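Phytoene synthase (Enterococcus hirae, PDB 5IYS) probably joins two farnesyl diphosphate molecules head to head into a C30 carotenoid precursor, and binds magnesium and a farnesyl thiodiphosphate analogue in its all-helical fold. Local coordinates at residues Pro157-Leu161 / Tyr224-Met230; Ala217-Glu221 / Leu253-Arg257. One frame throughout, in Å; residues are numbered along the deposited sequence.

Contact 1 (Pro157-Leu161 / Tyr224-Met230); sequences PAKKL and YEESFEM. With FPS (S-[(2E,6E)-3,7,11-trimethyldodeca-2,6,10-trienyl] trihydrogen thiodiphosphate), chain G.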
# COMPACT_ATOMS: atom_id res chain seq x y z
N PRO A 157 -8.05 -4.04 11.91
CA PRO A 157 -8.61 -3.37 10.74
C PRO A 157 -7.57 -2.63 9.90
O PRO A 157 -7.75 -2.52 8.70
CB PRO A 157 -9.62 -2.38 11.33
CG PRO A 157 -9.31 -2.29 12.79
CD PRO A 157 -8.77 -3.69 13.14
N ALA A 158 -6.49 -2.18 10.51
CA ALA A 158 -5.44 -1.52 9.75
C ALA A 158 -4.82 -2.52 8.80
O ALA A 158 -4.60 -2.23 7.62
CB ALA A 158 -4.40 -0.96 10.67
N LYS A 159 -4.52 -3.71 9.30
CA LYS A 159 -3.93 -4.74 8.46
C LYS A 159 -4.89 -5.13 7.35
O LYS A 159 -4.46 -5.45 6.26
CB LYS A 159 -3.59 -5.99 9.27
CG LYS A 159 -2.33 -5.84 10.14
CD LYS A 159 -1.79 -7.22 10.51
CE LYS A 159 -2.40 -7.76 11.79
NZ LYS A 159 -1.85 -9.13 12.09
N LYS A 160 -6.18 -5.14 7.64
CA LYS A 160 -7.17 -5.42 6.59
C LYS A 160 -7.15 -4.38 5.45
O LYS A 160 -7.41 -4.73 4.29
CB LYS A 160 -8.57 -5.55 7.20
CG LYS A 160 -8.74 -6.88 7.99
CD LYS A 160 -10.11 -6.94 8.67
CE LYS A 160 -10.36 -8.31 9.28
NZ LYS A 160 -11.64 -8.18 10.02
N LEU A 161 -6.97 -3.10 5.77
CA LEU A 161 -7.02 -2.08 4.72
C LEU A 161 -5.79 -2.26 3.80
O LEU A 161 -5.85 -2.10 2.58
CB LEU A 161 -6.97 -0.66 5.30
CG LEU A 161 -6.97 0.49 4.28
CD1 LEU A 161 -8.01 0.35 3.18
CD2 LEU A 161 -7.12 1.84 4.98
N TYR A 224 -12.00 -3.87 2.62
CA TYR A 224 -12.14 -2.43 2.69
C TYR A 224 -13.22 -2.13 3.73
O TYR A 224 -13.01 -1.35 4.67
CB TYR A 224 -12.50 -1.83 1.32
CG TYR A 224 -11.32 -1.62 0.37
CD1 TYR A 224 -10.33 -0.67 0.64
CD2 TYR A 224 -11.28 -2.27 -0.85
CE1 TYR A 224 -9.29 -0.43 -0.26
CE2 TYR A 224 -10.22 -2.08 -1.73
CZ TYR A 224 -9.24 -1.15 -1.44
OH TYR A 224 -8.24 -0.92 -2.38
N GLU A 225 -14.40 -2.67 3.50
CA GLU A 225 -15.52 -2.41 4.40
C GLU A 225 -15.25 -2.77 5.86
O GLU A 225 -15.54 -1.97 6.75
CB GLU A 225 -16.81 -3.07 3.89
CG GLU A 225 -17.54 -2.24 2.82
CD GLU A 225 -18.15 -0.95 3.37
OE1 GLU A 225 -18.60 -0.95 4.54
OE2 GLU A 225 -18.15 0.09 2.65
N GLU A 226 -14.68 -3.95 6.11
CA GLU A 226 -14.26 -4.32 7.44
C GLU A 226 -13.26 -3.34 8.07
O GLU A 226 -13.38 -3.00 9.24
CB GLU A 226 -13.73 -5.75 7.51
CG GLU A 226 -14.76 -6.84 7.16
CD GLU A 226 -14.10 -8.17 6.85
OE1 GLU A 226 -13.06 -8.45 7.48
OE2 GLU A 226 -14.60 -8.91 5.96
N SER A 227 -12.32 -2.85 7.28
CA SER A 227 -11.26 -2.00 7.84
C SER A 227 -11.83 -0.67 8.32
O SER A 227 -11.23 -0.02 9.19
CB SER A 227 -10.14 -1.74 6.81
OG SER A 227 -10.56 -0.80 5.81
N PHE A 228 -12.93 -0.24 7.70
CA PHE A 228 -13.57 1.04 8.05
C PHE A 228 -14.15 1.05 9.47
O PHE A 228 -14.40 2.12 10.03
CB PHE A 228 -14.68 1.40 7.04
CG PHE A 228 -14.21 1.59 5.62
CD1 PHE A 228 -12.85 1.71 5.32
CD2 PHE A 228 -15.13 1.58 4.57
CE1 PHE A 228 -12.42 1.97 4.02
CE2 PHE A 228 -14.71 1.81 3.25
CZ PHE A 228 -13.36 1.98 2.97
N GLU A 229 -14.18 -0.11 10.12
CA GLU A 229 -14.51 -0.18 11.54
C GLU A 229 -13.57 0.63 12.43
O GLU A 229 -13.96 1.10 13.51
CB GLU A 229 -14.44 -1.64 11.95
CG GLU A 229 -14.73 -1.91 13.40
CD GLU A 229 -14.68 -3.42 13.67
OE1 GLU A 229 -15.40 -4.17 12.97
OE2 GLU A 229 -13.90 -3.83 14.56
N MET A 230 -12.35 0.88 11.96
CA MET A 230 -11.41 1.67 12.76
C MET A 230 -11.76 3.15 12.85
O MET A 230 -11.22 3.85 13.70
CB MET A 230 -9.98 1.51 12.26
CG MET A 230 -9.72 2.12 10.92
SD MET A 230 -8.03 1.71 10.38
CE MET A 230 -8.41 1.31 8.69
C1 FPS G . 0.40 1.07 -3.61
S1 FPS G . 1.86 2.04 -3.53
C2 FPS G . 0.15 0.73 -2.16
C3 FPS G . -0.35 -0.43 -1.72
C4 FPS G . -0.76 -1.51 -2.69
C5 FPS G . -0.57 -0.69 -0.24
C6 FPS G . -0.15 0.45 0.68
C7 FPS G . -0.77 0.21 2.04
C8 FPS G . -1.22 1.22 2.81
C10 FPS G . -1.70 0.87 4.20
C9 FPS G . -1.19 2.67 2.38
C11 FPS G . -3.13 1.39 4.38
C12 FPS G . -3.60 1.23 5.82
C13 FPS G . -3.50 2.18 6.77
C14 FPS G . -4.03 1.91 8.16
C15 FPS G . -2.92 3.54 6.49
PA FPS G . 2.10 3.20 -5.23
O1A FPS G . 2.88 4.41 -4.95
O2A FPS G . 3.05 2.24 -6.12
O3A FPS G . 0.78 3.43 -6.10
PB FPS G . 0.44 2.29 -7.20
O1B FPS G . 0.99 2.67 -8.55
O2B FPS G . -1.06 2.16 -7.11
O3B FPS G . 1.05 0.94 -6.88
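Helix 155-172 forms part of the wall of the prenyl pocket in this all-alpha terpenoid-synthase fold, and residues 157-161 rest against 224-230, which continues from helix 207-227. The backbones come close at Pro157 and Ser227, whose CA atoms lie 4.2 Å apart; the small serine CB sits 3.1 Å from Pro157 O. Ser227 OG, held between its own backbone N and carbonyl carbon (chi1 75°), turns back to bond Tyr224 O at 2.8 Å. The hydroxyl thus spends its proton on its own segment, and Tyr224 O, which also accepts from Phe228 N, takes two donors; the flank of the hydroxyl lies against Leu161 CB.

Leu161 works in two directions. Its CD1 meets the Tyr224 ring obliquely, 3.6 Å from CD1 of that ring, whereas CD2 reaches 3.7 Å from C12 of the bound thiodiphosphate analogue. Ala158 CB adds a second ligand contact, 3.8 Å from C14, a terminal methyl of the prenyl tail. Met230 bends at chi3 (137°), bringing Met230 CE to 4.0 Å from Leu161 CD2, and its CB lies beside the Pro157 ring. At the more exposed margin, Lys160 extends to Glu226 in a salt bridge, NZ to OE1 2.9 Å, meeting the carboxylate on its anti side.

Tyr224 OH is hydrogen-bonded to Thr168 OG1, farther along helix 155-172. Behind this layer, Tyr224 and Phe228 pack on helix 236-258, so this part of the chain lies between helix 236-258 and helix 155-172.

Contact 2 (Ala217-Glu221 / Leu253-Arg257); sequences AKQAE and LNIVR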
# COMPACT_ATOMS: atom_id res chain seq x y z
N ALA A 217 -12.06 -9.85 -5.94
CA ALA A 217 -12.51 -8.47 -5.78
C ALA A 217 -13.52 -8.34 -4.64
O ALA A 217 -13.45 -7.44 -3.80
CB ALA A 217 -13.06 -7.91 -7.09
N LYS A 218 -14.41 -9.33 -4.57
CA LYS A 218 -15.37 -9.38 -3.48
C LYS A 218 -14.64 -9.48 -2.14
O LYS A 218 -14.97 -8.75 -1.23
CB LYS A 218 -16.32 -10.57 -3.66
CG LYS A 218 -17.22 -10.83 -2.45
CD LYS A 218 -17.20 -12.33 -2.13
CE LYS A 218 -18.45 -12.79 -1.38
NZ LYS A 218 -18.17 -13.10 0.05
N GLN A 219 -13.61 -10.32 -2.05
CA GLN A 219 -12.82 -10.41 -0.83
C GLN A 219 -12.17 -9.07 -0.49
O GLN A 219 -12.19 -8.67 0.66
CB GLN A 219 -11.70 -11.45 -0.96
CG GLN A 219 -10.95 -11.70 0.34
CD GLN A 219 -11.87 -11.99 1.52
OE1 GLN A 219 -11.47 -11.89 2.68
NE2 GLN A 219 -13.13 -12.27 1.23
N ALA A 220 -11.46 -8.47 -1.45
CA ALA A 220 -10.95 -7.10 -1.25
C ALA A 220 -12.00 -6.10 -0.78
O ALA A 220 -11.77 -5.29 0.14
CB ALA A 220 -10.27 -6.60 -2.53
N GLU A 221 -13.15 -6.10 -1.45
CA GLU A 221 -14.23 -5.17 -1.10
C GLU A 221 -14.75 -5.38 0.32
O GLU A 221 -14.97 -4.43 1.08
CB GLU A 221 -15.39 -5.29 -2.10
CG GLU A 221 -15.15 -4.50 -3.36
CD GLU A 221 -16.11 -4.84 -4.49
OE1 GLU A 221 -16.81 -5.87 -4.39
OE2 GLU A 221 -16.16 -4.07 -5.47
N LEU A 253 -10.84 -0.99 -8.75
CA LEU A 253 -11.62 -2.18 -9.08
C LEU A 253 -12.71 -1.85 -10.11
O LEU A 253 -12.94 -2.62 -11.04
CB LEU A 253 -12.25 -2.81 -7.83
CG LEU A 253 -11.24 -3.28 -6.75
CD1 LEU A 253 -12.04 -3.70 -5.53
CD2 LEU A 253 -10.40 -4.44 -7.25
N ASN A 254 -13.43 -0.76 -9.90
CA ASN A 254 -14.50 -0.37 -10.83
C ASN A 254 -14.02 0.01 -12.21
O ASN A 254 -14.67 -0.28 -13.21
CB ASN A 254 -15.36 0.74 -10.24
CG ASN A 254 -16.40 0.20 -9.29
OD1 ASN A 254 -16.66 -1.00 -9.24
ND2 ASN A 254 -16.96 1.08 -8.47
N ILE A 255 -12.81 0.56 -12.28
CA ILE A 255 -12.15 0.87 -13.53
C ILE A 255 -11.97 -0.40 -14.37
O ILE A 255 -12.24 -0.39 -15.57
CB ILE A 255 -10.76 1.51 -13.26
CG1 ILE A 255 -10.89 3.01 -13.04
CG2 ILE A 255 -9.78 1.24 -14.40
CD1 ILE A 255 -12.28 3.46 -12.64
N VAL A 256 -11.41 -1.44 -13.76
CA VAL A 256 -11.15 -2.69 -14.47
C VAL A 256 -12.47 -3.30 -14.94
O VAL A 256 -12.58 -3.80 -16.06
CB VAL A 256 -10.37 -3.72 -13.62
CG1 VAL A 256 -10.18 -5.03 -14.37
CG2 VAL A 256 -9.03 -3.15 -13.19
N ARG A 257 -13.48 -3.25 -14.08
CA ARG A 257 -14.80 -3.70 -14.51
C ARG A 257 -15.32 -2.89 -15.70
O ARG A 257 -15.79 -3.45 -16.68
CB ARG A 257 -15.78 -3.61 -13.34
CG ARG A 257 -15.53 -4.59 -12.23
CD ARG A 257 -16.40 -4.24 -11.04
NE ARG A 257 -16.35 -5.26 -10.01
CZ ARG A 257 -16.10 -5.02 -8.73
NH1 ARG A 257 -15.92 -3.77 -8.32
NH2 ARG A 257 -16.11 -6.01 -7.84
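Arg257 and Glu221 meet head-on across two nearly antiparallel helices, and a single carboxylate oxygen takes both terminal nitrogens of the guanidinium. Arg257 NH1 lies 2.9 Å from Glu221 OE2 and Arg257 NH2 3.1 Å from the same atom. Both bonds are bent, with N-H...O angles of 145° and 137°, as expected when one oxygen sits in the fork between two amino groups. OE2 stays close to the guanidinium plane, but the two flat groups are turned 34° against each other, and both nitrogens approach from the same face of the carboxylate: NH1 on the syn side, NH2 from well above the plane.

Apolar atoms flank this ion pair. Leu253 CD1 packs 3.9 Å from Glu221 CG, the two side chains running past each other in opposite directions, and Arg257 NH2 passes 3.7 Å from Ala217 CB, which meets the guanidinium obliquely.

The next shell fixes the arginine. Its chain is extended from CG to NE, which carries the charged end across the gap between the helices. Asn254, one turn earlier, accepts from NH1 through OD1 at 3.0 Å, while NE forms a salt bridge with Glu214. With two carboxylates and an amide around it, the guanidinium is restrained in its rotation, and the two carboxylates probably stabilise its positive charge.

The axes of the two short segments, 217-221 and 253-257, come no closer than 12.3 Å, so long side chains do the bridging. Inward, Ala217 and Leu253 both rest on Leu171 of helix 155-172. Trp213 of helix 207-227 also packs on Leu253 and Arg257, so helices 155-172, 207-227 and 236-258 meet here.

Overall arrangement
Helix 207-227 is common to both contacts, whose centres lie 16 Å apart: 217-221 supplies contact 2, and 224-230 follows it in contact 1. Contact 1 joins this helix directly to helix 155-172 and reaches the prenyl tail of one bound analogue, with a second analogue about 10 Å from the Leu161 side chain. Contact 2 ties the same helix to helix 236-258, farther from the ligands; the Leu253 side chain is about 11 Å from a bound analogue and about 9 Å from the side chain of Asn169, a magnesium-binding residue. From contact 1, Tyr224 also touches Tyr249 on helix 236-258, the helix contact 2 uses; Tyr249 OH hydrogen-bonds the bound analogue.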